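Local coordinates for protein homoserine dehydrogenase (Thermoplasma acidophilum, PDB 3ING) that probably catalyses the NADPH-dependent reduction of aspartate semialdehyde to homoserine, a step on the way to threonine and methionine, at residues 19-24 with 56-61; 105-108 with 112-115; 196-201 with 281-286. One frame throughout, in Å; residues are numbered along the deposited sequence.

Interaction 1 of 3, residues 19-24 with 56-61; sequences VLRIID and SIISNK. With NDP (NADPH dihydro-nicotinamide-adenine-dinucleotide phosphate), chain C.
Ile58 lies against Leu20 and Arg21 where helices 14-29 and 54-64 pass nearly antiparallel, with short axes 10.2 Å apart at closest approach and an angle of 150° between them. Its CB points toward the opposite helix, and its two branches divide the work. CG2, on the branch anti to the backbone N, comes obliquely at the guanidinium of Arg21. CG1 runs the other way and meets Leu20 CB at 3.9 Å. Beyond it CD1 also touches Leu20 CB (4.0 Å) and sits over the backbone of the next residue, 3.8 Å from Arg21 N and 4.0 Å from Arg21 CG, filling the angle between the main chain and the start of the arginine side chain. That chain runs extended from CG to NE, and its guanidinium forms a salt bridge from NH2 to Glu62 and a hydrogen bond from NH1 to Asn18 OD1. Both helices pack on strand 34-41 of the Rossmann-type nucleotide-binding domain, Leu20 on Val37 and Ile57 on Val40; the glycine-rich segment (Gly11, Gly13, Gly16) runs into the first turn of helix 14-29, and Leu20 also packs on Leu9. Beside Ile58, Leu20 CD1 reaches Ile57 CG2 at 4.0 Å, the two side chains crossing at about a right angle. Between residues 19-24 and 56-61 there is no hydrogen bond, but the salt bridge to Glu62, one residue beyond Lys61, ties the same two helices. One turn on from Ile57, Lys61 leaves the helix with CG anti to the backbone N and then bends at chi2 (54°), which carries NZ to the cofactor. There it donates to O2X of the NADPH 2'-phosphate at 2.7 Å. Asp42 and the carbonyl of Gly65 also hold this ammonium, which probably helps to offset the charge of the phosphate.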
# COMPACT_ATOMS: atom_id res chain seq x y z
N VAL A 19 -16.60 -12.28 -4.86
CA VAL A 19 -16.19 -12.36 -3.47
C VAL A 19 -16.28 -13.83 -2.99
O VAL A 19 -15.34 -14.37 -2.38
CB VAL A 19 -17.01 -11.40 -2.56
CG1 VAL A 19 -16.87 -11.81 -1.11
CG2 VAL A 19 -16.56 -9.90 -2.76
N LEU A 20 -17.37 -14.50 -3.35
CA LEU A 20 -17.52 -15.91 -3.05
C LEU A 20 -16.44 -16.74 -3.75
O LEU A 20 -15.87 -17.64 -3.16
CB LEU A 20 -18.91 -16.40 -3.48
CG LEU A 20 -20.13 -15.91 -2.70
CD1 LEU A 20 -21.41 -16.58 -3.18
CD2 LEU A 20 -19.94 -16.16 -1.21
N ARG A 21 -16.15 -16.43 -5.00
CA ARG A 21 -15.13 -17.20 -5.73
C ARG A 21 -13.79 -17.09 -5.03
O ARG A 21 -13.11 -18.11 -4.83
CB ARG A 21 -14.99 -16.71 -7.17
CG ARG A 21 -16.16 -17.08 -8.10
CD ARG A 21 -15.95 -16.64 -9.56
NE ARG A 21 -17.14 -16.91 -10.36
CZ ARG A 21 -17.98 -16.00 -10.85
NH1 ARG A 21 -17.78 -14.70 -10.67
NH2 ARG A 21 -19.01 -16.39 -11.57
N ILE A 22 -13.41 -15.87 -4.64
CA ILE A 22 -12.13 -15.64 -3.97
C ILE A 22 -12.08 -16.34 -2.62
O ILE A 22 -11.09 -16.99 -2.30
CB ILE A 22 -11.80 -14.13 -3.85
CG1 ILE A 22 -11.53 -13.59 -5.27
CG2 ILE A 22 -10.56 -13.87 -2.96
CD1 ILE A 22 -11.36 -12.09 -5.40
N ILE A 23 -13.16 -16.26 -1.86
CA ILE A 23 -13.23 -16.94 -0.57
C ILE A 23 -13.11 -18.44 -0.76
O ILE A 23 -12.37 -19.12 -0.03
CB ILE A 23 -14.55 -16.60 0.20
CG1 ILE A 23 -14.54 -15.13 0.63
CG2 ILE A 23 -14.76 -17.63 1.40
CD1 ILE A 23 -15.85 -14.58 1.23
N ASP A 24 -13.78 -18.97 -1.76
CA ASP A 24 -13.75 -20.40 -1.99
C ASP A 24 -12.33 -20.87 -2.38
O ASP A 24 -11.82 -21.90 -1.87
CB ASP A 24 -14.75 -20.78 -3.06
CG ASP A 24 -15.00 -22.27 -3.09
OD1 ASP A 24 -15.09 -22.88 -2.00
OD2 ASP A 24 -15.11 -22.82 -4.19
N SER A 56 -21.33 -24.58 -4.47
CA SER A 56 -22.66 -24.93 -4.90
C SER A 56 -23.53 -23.68 -5.09
O SER A 56 -24.31 -23.60 -6.03
CB SER A 56 -23.31 -25.87 -3.91
OG SER A 56 -24.36 -26.50 -4.54
N ILE A 57 -23.38 -22.70 -4.21
CA ILE A 57 -24.11 -21.46 -4.35
C ILE A 57 -23.66 -20.70 -5.59
O ILE A 57 -24.47 -20.13 -6.32
CB ILE A 57 -23.97 -20.58 -3.09
CG1 ILE A 57 -24.75 -21.24 -1.92
CG2 ILE A 57 -24.45 -19.17 -3.37
CD1 ILE A 57 -24.45 -20.67 -0.56
N ILE A 58 -22.35 -20.67 -5.83
CA ILE A 58 -21.83 -20.02 -7.04
C ILE A 58 -22.44 -20.67 -8.30
O ILE A 58 -22.94 -19.99 -9.21
CB ILE A 58 -20.31 -20.09 -7.10
CG1 ILE A 58 -19.68 -19.21 -6.02
CG2 ILE A 58 -19.81 -19.65 -8.49
CD1 ILE A 58 -18.20 -19.56 -5.77
N SER A 59 -22.42 -22.00 -8.33
CA SER A 59 -22.93 -22.73 -9.46
C SER A 59 -24.42 -22.45 -9.70
O SER A 59 -24.85 -22.26 -10.85
CB SER A 59 -22.64 -24.22 -9.29
OG SER A 59 -23.32 -24.99 -10.26
N ASN A 60 -25.21 -22.45 -8.62
CA ASN A 60 -26.64 -22.20 -8.71
C ASN A 60 -26.95 -20.77 -9.18
O ASN A 60 -27.87 -20.55 -9.96
CB ASN A 60 -27.33 -22.44 -7.37
CG ASN A 60 -28.85 -22.47 -7.51
OD1 ASN A 60 -29.56 -21.61 -7.00
ND2 ASN A 60 -29.33 -23.45 -8.25
N LYS A 61 -26.21 -19.79 -8.68
CA LYS A 61 -26.37 -18.41 -9.13
C LYS A 61 -26.00 -18.23 -10.61
O LYS A 61 -26.73 -17.60 -11.37
CB LYS A 61 -25.50 -17.51 -8.27
CG LYS A 61 -25.63 -16.00 -8.50
CD LYS A 61 -27.08 -15.49 -8.40
CE LYS A 61 -27.12 -13.99 -8.49
NZ LYS A 61 -28.54 -13.44 -8.42
PA NDP C . -24.72 -5.78 -9.36
O1A NDP C . -24.04 -6.61 -10.37
O2A NDP C . -25.93 -5.04 -9.81
O5B NDP C . -25.15 -6.67 -8.10
C5B NDP C . -25.92 -6.22 -7.00
C4B NDP C . -26.34 -7.39 -6.13
O4B NDP C . -27.19 -6.98 -5.09
C3B NDP C . -27.18 -8.41 -6.91
O3B NDP C . -27.07 -9.71 -6.33
C2B NDP C . -28.57 -7.90 -6.74
O2B NDP C . -29.57 -8.86 -6.90
C1B NDP C . -28.50 -7.50 -5.29
N9A NDP C . -29.47 -6.49 -4.88
C8A NDP C . -30.03 -5.45 -5.58
N7A NDP C . -30.83 -4.75 -4.71
C5A NDP C . -30.75 -5.34 -3.50
C6A NDP C . -31.38 -5.02 -2.32
N6A NDP C . -31.96 -3.83 -2.15
N1A NDP C . -31.08 -5.81 -1.27
C2A NDP C . -30.25 -6.91 -1.35
N3A NDP C . -29.61 -7.24 -2.53
C4A NDP C . -29.89 -6.42 -3.58
O3 NDP C . -23.67 -4.73 -8.74
PN NDP C . -22.07 -4.89 -8.69
O1N NDP C . -21.51 -4.51 -10.02
O2N NDP C . -21.79 -6.24 -8.11
O5D NDP C . -21.63 -3.73 -7.64
C5D NDP C . -21.99 -3.98 -6.28
C4D NDP C . -21.53 -2.80 -5.43
O4D NDP C . -20.12 -2.71 -5.55
C3D NDP C . -22.07 -1.47 -5.87
O3D NDP C . -22.52 -0.66 -4.78
C2D NDP C . -20.92 -0.83 -6.63
O2D NDP C . -20.96 0.57 -6.61
C1D NDP C . -19.73 -1.38 -5.87
N1N NDP C . -18.49 -1.35 -6.63
C2N NDP C . -18.42 -1.99 -7.84
C3N NDP C . -17.34 -1.85 -8.69
C7N NDP C . -17.27 -2.68 -9.91
O7N NDP C . -16.02 -3.10 -10.29
N7N NDP C . -18.36 -3.11 -10.54
C4N NDP C . -16.02 -1.27 -8.18
C5N NDP C . -16.20 -0.63 -6.83
C6N NDP C . -17.39 -0.71 -6.12
P2B NDP C . -29.70 -9.79 -8.21
O1X NDP C . -31.03 -10.43 -7.94
O2X NDP C . -28.47 -10.72 -8.41
O3X NDP C . -29.76 -8.81 -9.34

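Interaction 2 of 3, residues 105-108 with 112-115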
# COMPACT_ATOMS: atom_id res chain seq x y z
N MSE A 105 -28.00 -2.22 11.93
CA MSE A 105 -28.46 -3.54 12.33
C MSE A 105 -27.28 -4.49 12.58
O MSE A 105 -27.24 -5.21 13.61
CB MSE A 105 -29.34 -4.16 11.26
CG MSE A 105 -29.80 -5.59 11.60
SE MSE A 105 -30.92 -6.32 10.17
CE MSE A 105 -32.23 -4.94 10.20
N ALA A 106 -26.33 -4.50 11.65
CA ALA A 106 -25.12 -5.31 11.79
C ALA A 106 -24.37 -4.99 13.08
O ALA A 106 -24.06 -5.89 13.86
CB ALA A 106 -24.21 -5.15 10.58
N PHE A 107 -24.07 -3.70 13.29
CA PHE A 107 -23.31 -3.26 14.45
C PHE A 107 -23.98 -3.65 15.74
O PHE A 107 -23.30 -4.06 16.69
CB PHE A 107 -23.12 -1.74 14.49
CG PHE A 107 -22.34 -1.17 13.36
CD1 PHE A 107 -21.25 -1.82 12.81
CD2 PHE A 107 -22.65 0.09 12.91
CE1 PHE A 107 -20.53 -1.26 11.78
CE2 PHE A 107 -21.95 0.68 11.91
CZ PHE A 107 -20.88 0.01 11.32
N GLU A 108 -25.30 -3.46 15.79
CA GLU A 108 -26.05 -3.77 16.98
C GLU A 108 -26.11 -5.26 17.20
O GLU A 108 -26.35 -5.70 18.30
CB GLU A 108 -27.48 -3.21 16.91
CG GLU A 108 -27.49 -1.68 16.90
CD GLU A 108 -28.88 -1.05 16.80
OE1 GLU A 108 -29.85 -1.75 16.47
OE2 GLU A 108 -28.95 0.17 17.03
N ASN A 112 -18.91 -6.47 12.66
CA ASN A 112 -18.28 -5.35 11.94
C ASN A 112 -18.80 -5.37 10.53
O ASN A 112 -19.54 -6.29 10.15
CB ASN A 112 -16.75 -5.45 11.97
CG ASN A 112 -16.19 -5.34 13.35
OD1 ASN A 112 -16.48 -4.39 14.09
ND2 ASN A 112 -15.35 -6.30 13.71
N VAL A 113 -18.44 -4.35 9.73
CA VAL A 113 -18.89 -4.26 8.37
C VAL A 113 -17.78 -4.02 7.39
O VAL A 113 -16.85 -3.27 7.64
CB VAL A 113 -19.96 -3.11 8.22
CG1 VAL A 113 -20.32 -2.86 6.77
CG2 VAL A 113 -21.22 -3.47 9.01
N VAL A 114 -17.89 -4.68 6.23
CA VAL A 114 -17.06 -4.39 5.07
C VAL A 114 -17.99 -4.00 3.92
O VAL A 114 -18.96 -4.71 3.65
CB VAL A 114 -16.24 -5.58 4.63
CG1 VAL A 114 -15.60 -5.26 3.32
CG2 VAL A 114 -15.19 -5.95 5.72
N THR A 115 -17.72 -2.89 3.25
CA THR A 115 -18.58 -2.49 2.17
C THR A 115 -17.83 -2.10 0.91
O THR A 115 -16.76 -1.50 0.94
CB THR A 115 -19.52 -1.32 2.61
OG1 THR A 115 -20.51 -1.05 1.57
CG2 THR A 115 -18.72 -0.03 2.93
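Ala106 and Phe107, near the C-terminal end of helix 97-108, both close on a single methyl group, CG2 of Val113 in the strand that follows. The contact is purely apolar across the two segments. Ala106 points its CB at the strand and meets CG2 at 3.8 Å. Phe107 supplies the ring: its CE1 is 3.6 Å from Val113 CG2, with CD1 of the same ring at 4.1 Å from that methyl, so CG2 rests by one corner of the ring, approached obliquely. The CB of Val113 adds a second touch, 4.1 Å from Phe107 CE1. The valine torsion explains the choice of branch: with CG1 anti to the backbone N (chi1 172°), CG2 stands on the N side, where it touches the alanine methyl and the phenyl corner from two directions about a right angle apart. The polar groups look elsewhere: Asn112 OD1 accepts from the backbone N of Tyr138, and Thr115 OG1 is bonded to Tyr103 OH and to Asn117 N. Strand 112-115 lies in the parallel part of the Rossmann sheet, between strands 85-88 and 139-140, and helix 97-108 is the crossover of the beta-alpha-beta unit that begins at strand 85-88. Ala106 also touches Leu86 of that first strand, Phe107 packs against Ser131 and Ala132 of helix 119-135, and Val114 turns to the other face of the sheet, under helix 306-321.

Interaction 3 of 3, residues 196-201 with 281-286; sequences IKKGIA and GMDGLG. With NDP (NADPH dihydro-nicotinamide-adenine-dinucleotide phosphate), chain C; EDO (1,2-ethanediol), chain F.
The Schellman-capped end of helix 188-198 faces a type I beta turn, Gly281 to Gly284, and a salt bridge between Lys198 and Asp283 links them. Lys198 bends at chi3 (-50°), which swings NZ to Asp283 OD1 at 2.7 Å. The ammonium meets this oxygen on its anti side, 16° out of the carboxylate plane, and the lysine chain crosses the aspartate obliquely, its CD 3.5 Å from Asp283 OD1. NZ also donates to a water 2.7 Å away, which in turn donates to Met282 O at 3.1 Å, so the lysine holds both a side chain and, through water, the backbone of the turn. Tyr177 adds a cation-pi contact to the same lysine. With a methionine in its place, Asp283 would probably be left without its charged mate and the water without the lysine's N-H, weakening the tie between helix end and turn. Next in the chain, Gly199 has a positive phi, at which a CB would jam against the carbonyl O of Lys198. Its carbonyl accepts from the nicotinamide carboxamide, NADPH N7N to Gly199 O 2.9 Å with an N-H...O angle of 159°; Asn14 ND2 donates to the same oxygen. The glycine that closes the helix as the C-prime residue of its Schellman motif thus also forms part of the nicotinamide site.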
# COMPACT_ATOMS: atom_id res chain seq x y z
N ILE A 196 -20.31 -2.53 -19.44
CA ILE A 196 -21.17 -3.56 -18.88
C ILE A 196 -20.51 -4.92 -19.05
O ILE A 196 -20.51 -5.71 -18.13
CB ILE A 196 -22.60 -3.52 -19.51
CG1 ILE A 196 -23.31 -2.21 -19.11
CG2 ILE A 196 -23.41 -4.71 -19.11
CD1 ILE A 196 -24.64 -1.99 -19.74
N LYS A 197 -19.96 -5.19 -20.23
CA LYS A 197 -19.23 -6.43 -20.48
C LYS A 197 -18.05 -6.60 -19.53
O LYS A 197 -17.86 -7.67 -19.00
CB LYS A 197 -18.76 -6.50 -21.93
CG LYS A 197 -19.86 -6.86 -22.89
CD LYS A 197 -19.43 -6.70 -24.36
CE LYS A 197 -20.53 -7.23 -25.29
NZ LYS A 197 -20.23 -7.03 -26.75
N LYS A 198 -17.29 -5.54 -19.29
CA LYS A 198 -16.22 -5.58 -18.31
C LYS A 198 -16.72 -5.74 -16.87
O LYS A 198 -16.02 -6.28 -16.01
CB LYS A 198 -15.38 -4.29 -18.37
CG LYS A 198 -14.55 -4.12 -19.61
CD LYS A 198 -13.25 -3.28 -19.35
CE LYS A 198 -13.50 -1.95 -18.61
NZ LYS A 198 -12.26 -1.03 -18.62
N GLY A 199 -17.94 -5.27 -16.62
CA GLY A 199 -18.54 -5.39 -15.30
C GLY A 199 -18.31 -4.20 -14.41
O GLY A 199 -18.58 -4.30 -13.21
N ILE A 200 -17.89 -3.06 -14.98
CA ILE A 200 -17.53 -1.87 -14.22
C ILE A 200 -18.67 -0.83 -14.10
O ILE A 200 -18.56 0.05 -13.31
CB ILE A 200 -16.27 -1.12 -14.79
CG1 ILE A 200 -16.51 -0.62 -16.21
CG2 ILE A 200 -14.96 -2.03 -14.68
CD1 ILE A 200 -15.42 0.38 -16.82
N ALA A 201 -19.71 -0.92 -14.90
CA ALA A 201 -20.79 0.08 -14.87
C ALA A 201 -21.63 -0.12 -13.62
O ALA A 201 -21.83 -1.25 -13.18
CB ALA A 201 -21.68 -0.08 -16.09
N GLY A 281 -3.55 3.12 -17.66
CA GLY A 281 -4.06 2.52 -18.89
C GLY A 281 -5.57 2.57 -18.96
O GLY A 281 -6.27 2.85 -17.98
N MSE A 282 -6.06 2.29 -20.16
CA MSE A 282 -7.50 2.34 -20.48
C MSE A 282 -8.36 1.58 -19.51
O MSE A 282 -9.46 2.00 -19.23
CB MSE A 282 -7.73 1.73 -21.88
CG MSE A 282 -9.19 1.69 -22.32
SE MSE A 282 -9.91 3.51 -22.49
CE MSE A 282 -9.13 3.97 -24.26
N ASP A 283 -7.87 0.44 -19.03
CA ASP A 283 -8.67 -0.41 -18.12
C ASP A 283 -8.32 -0.28 -16.65
O ASP A 283 -8.84 -1.02 -15.81
CB ASP A 283 -8.51 -1.88 -18.51
CG ASP A 283 -9.06 -2.19 -19.86
OD1 ASP A 283 -10.18 -1.74 -20.14
OD2 ASP A 283 -8.34 -2.83 -20.65
N GLY A 284 -7.47 0.69 -16.33
CA GLY A 284 -7.00 0.81 -14.96
C GLY A 284 -7.49 2.04 -14.25
O GLY A 284 -8.12 2.92 -14.86
N LEU A 285 -7.14 2.12 -12.96
CA LEU A 285 -7.40 3.28 -12.11
C LEU A 285 -6.13 3.59 -11.32
O LEU A 285 -5.19 2.79 -11.30
CB LEU A 285 -8.56 2.99 -11.16
CG LEU A 285 -9.95 2.70 -11.75
CD1 LEU A 285 -11.00 2.36 -10.63
CD2 LEU A 285 -10.40 3.88 -12.51
N GLY A 286 -6.08 4.74 -10.67
CA GLY A 286 -4.89 5.08 -9.89
C GLY A 286 -4.96 6.46 -9.32
O GLY A 286 -5.87 7.22 -9.64
PA NDP C . -24.72 -5.78 -9.36
O1A NDP C . -24.04 -6.61 -10.37
O2A NDP C . -25.93 -5.04 -9.81
O5B NDP C . -25.15 -6.67 -8.10
C5B NDP C . -25.92 -6.22 -7.00
C4B NDP C . -26.34 -7.39 -6.13
O4B NDP C . -27.19 -6.98 -5.09
C3B NDP C . -27.18 -8.41 -6.91
O3B NDP C . -27.07 -9.71 -6.33
C2B NDP C . -28.57 -7.90 -6.74
O2B NDP C . -29.57 -8.86 -6.90
C1B NDP C . -28.50 -7.50 -5.29
N9A NDP C . -29.47 -6.49 -4.88
C8A NDP C . -30.03 -5.45 -5.58
N7A NDP C . -30.83 -4.75 -4.71
C5A NDP C . -30.75 -5.34 -3.50
C6A NDP C . -31.38 -5.02 -2.32
N6A NDP C . -31.96 -3.83 -2.15
N1A NDP C . -31.08 -5.81 -1.27
C2A NDP C . -30.25 -6.91 -1.35
N3A NDP C . -29.61 -7.24 -2.53
C4A NDP C . -29.89 -6.42 -3.58
O3 NDP C . -23.67 -4.73 -8.74
PN NDP C . -22.07 -4.89 -8.69
O1N NDP C . -21.51 -4.51 -10.02
O2N NDP C . -21.79 -6.24 -8.11
O5D NDP C . -21.63 -3.73 -7.64
C5D NDP C . -21.99 -3.98 -6.28
C4D NDP C . -21.53 -2.80 -5.43
O4D NDP C . -20.12 -2.71 -5.55
C3D NDP C . -22.07 -1.47 -5.87
O3D NDP C . -22.52 -0.66 -4.78
C2D NDP C . -20.92 -0.83 -6.63
O2D NDP C . -20.96 0.57 -6.61
C1D NDP C . -19.73 -1.38 -5.87
N1N NDP C . -18.49 -1.35 -6.63
C2N NDP C . -18.42 -1.99 -7.84
C3N NDP C . -17.34 -1.85 -8.69
C7N NDP C . -17.27 -2.68 -9.91
O7N NDP C . -16.02 -3.10 -10.29
N7N NDP C . -18.36 -3.11 -10.54
C4N NDP C . -16.02 -1.27 -8.18
C5N NDP C . -16.20 -0.63 -6.83
C6N NDP C . -17.39 -0.71 -6.12
P2B NDP C . -29.70 -9.79 -8.21
O1X NDP C . -31.03 -10.43 -7.94
O2X NDP C . -28.47 -10.72 -8.41
O3X NDP C . -29.76 -8.81 -9.34
C1 EDO F . -9.39 5.14 -17.03
O1 EDO F . -8.16 4.68 -17.61
C2 EDO F . -10.60 4.38 -17.60
O2 EDO F . -10.93 3.28 -16.75
O HOH W 1 -12.11 1.46 -17.70

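Overall arrangement
Interactions 1 and 2 both belong to the Rossmann-type domain and rest on aliphatic and aromatic carbon, but at different depths: the helix-helix contact of interaction 1 is partly buried and ends in a charged side chain, whereas interaction 2 is wholly buried between a helix and a strand. Interaction 3 lies at the surface in the other family region and is made of charge and water instead. NADPH bridges interactions 1 and 3, whose nearest atoms are about 10 Å apart: interaction 1 holds the 2'-phosphate end, interaction 3 the carboxamide. Interaction 2 does not touch the cofactor; its centre is about 28 Å from that of interaction 3.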